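Local coordinates for nitroreductase family protein (Lactobacillus plantarum, PDB 4QLX) that uses flavin mononucleotide to reduce the carbon-carbon double bond of enone fatty acids, a step in the saturation of polyunsaturated fatty acids, at residues R104-W107 against N108-Y111. Numbering follows the deposited sequence.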
# COMPACT_ATOMS: atom_id res chain seq x y z
N ARG A 104 -11.98 -15.15 16.17
CA ARG A 104 -12.80 -15.04 17.37
C ARG A 104 -11.99 -14.73 18.63
O ARG A 104 -12.41 -13.93 19.47
CB ARG A 104 -13.61 -16.32 17.58
CG ARG A 104 -14.52 -16.28 18.81
CD ARG A 104 -15.31 -17.56 18.95
NE ARG A 104 -16.04 -17.90 17.73
CZ ARG A 104 -17.24 -17.42 17.43
NH1 ARG A 104 -17.85 -16.58 18.25
NH2 ARG A 104 -17.83 -17.78 16.30
N ASP A 105 -10.82 -15.36 18.76
CA ASP A 105 -9.96 -15.17 19.93
C ASP A 105 -9.37 -13.77 19.95
O ASP A 105 -9.34 -13.09 20.99
CB ASP A 105 -8.83 -16.20 19.94
CG ASP A 105 -9.32 -17.59 20.28
OD1 ASP A 105 -10.31 -17.71 21.03
OD2 ASP A 105 -8.70 -18.57 19.81
N VAL A 106 -8.89 -13.35 18.79
CA VAL A 106 -8.31 -12.03 18.60
C VAL A 106 -9.26 -10.87 18.94
O VAL A 106 -8.88 -9.94 19.66
CB VAL A 106 -7.83 -11.89 17.15
CG1 VAL A 106 -8.01 -10.49 16.62
CG2 VAL A 106 -6.37 -12.34 17.04
N TRP A 107 -10.49 -10.91 18.45
CA TRP A 107 -11.41 -9.82 18.75
C TRP A 107 -11.99 -9.97 20.17
O TRP A 107 -12.40 -8.99 20.79
CB TRP A 107 -12.49 -9.73 17.66
CG TRP A 107 -11.88 -9.05 16.47
CD1 TRP A 107 -11.47 -9.64 15.30
CD2 TRP A 107 -11.54 -7.67 16.37
NE1 TRP A 107 -10.90 -8.69 14.47
CE2 TRP A 107 -10.93 -7.47 15.10
CE3 TRP A 107 -11.70 -6.56 17.22
CZ2 TRP A 107 -10.50 -6.22 14.68
CZ3 TRP A 107 -11.25 -5.33 16.80
CH2 TRP A 107 -10.67 -5.17 15.53
N ASN A 108 -11.97 -11.18 20.72
CA ASN A 108 -12.32 -11.36 22.13
C ASN A 108 -11.28 -10.70 23.05
O ASN A 108 -11.62 -10.21 24.13
CB ASN A 108 -12.45 -12.84 22.50
CG ASN A 108 -13.78 -13.43 22.06
OD1 ASN A 108 -14.77 -12.71 21.91
ND2 ASN A 108 -13.81 -14.74 21.86
N LYS A 109 -10.02 -10.67 22.61
CA LYS A 109 -8.95 -10.11 23.43
C LYS A 109 -9.16 -8.60 23.54
O LYS A 109 -8.93 -8.02 24.61
CB LYS A 109 -7.57 -10.43 22.84
CG LYS A 109 -6.94 -9.28 22.04
CD LYS A 109 -5.73 -9.71 21.22
CE LYS A 109 -5.55 -8.75 20.04
NZ LYS A 109 -6.79 -8.50 19.26
N VAL A 110 -9.60 -7.98 22.45
CA VAL A 110 -9.87 -6.55 22.46
C VAL A 110 -10.98 -6.26 23.46
O VAL A 110 -10.89 -5.30 24.23
CB VAL A 110 -10.26 -6.02 21.05
CG1 VAL A 110 -10.54 -4.51 21.09
CG2 VAL A 110 -9.14 -6.32 20.06
N TYR A 111 -12.00 -7.11 23.48
CA TYR A 111 -13.09 -6.94 24.44
C TYR A 111 -12.59 -7.16 25.88
O TYR A 111 -12.85 -6.34 26.76
CB TYR A 111 -14.26 -7.89 24.13
CG TYR A 111 -15.25 -8.00 25.27
CD1 TYR A 111 -16.11 -6.95 25.58
CD2 TYR A 111 -15.32 -9.15 26.05
CE1 TYR A 111 -17.01 -7.04 26.64
CE2 TYR A 111 -16.22 -9.25 27.12
CZ TYR A 111 -17.06 -8.19 27.40
OH TYR A 111 -17.95 -8.28 28.44
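Val106 O accepts a short bond from Lys109 NZ and weak ones from Lys109 N and Val110 N; the Lys109 amide bonds mainly to Asp105 O, at 3.0 Å. The ammonium NZ of Lys109 lies 2.6 Å from Val106 O, set 41° above the carbonyl plane rather than on a lone pair. An unusual first torsion (chi1 100°) lays the lysine chain beside this carbonyl, with CG 3.1 Å from Val106 O, and a bend at chi4 (-49°) completes the approach, bringing NZ within 3.5 Å of Val106 CG1. The i to i+4 bond from Val110 N to Val106 O is long at 3.5 Å.

Two residues earlier, Asn108 N donates to Arg104 O at 3.1 Å, and the Asn108 amide folds over the same carbonyl. Its ND2 is near Arg104 O, but the angle is too poor for a hydrogen bond; ND2 also lies 3.5 Å from Arg104 CG, alongside the arginine. With an alanine in its place, the contact with Arg104 CG and much of the packing on Leu121 and Leu125 would probably be lost, opening a gap against helix 118-133.

On the inward face, Val110 CG2 meets Trp107 CE3 obliquely at 3.8 Å, while the indole NE1 bonds to Cys53 O. Trp107 also touches the bound 10-oxooctadecanoic acid, so helix 103-112 contributes this indole to the fatty-acid pocket, while the exposed lysine adds a charged donor to a carbonyl whose amide partners are weak, probably a modest local effect.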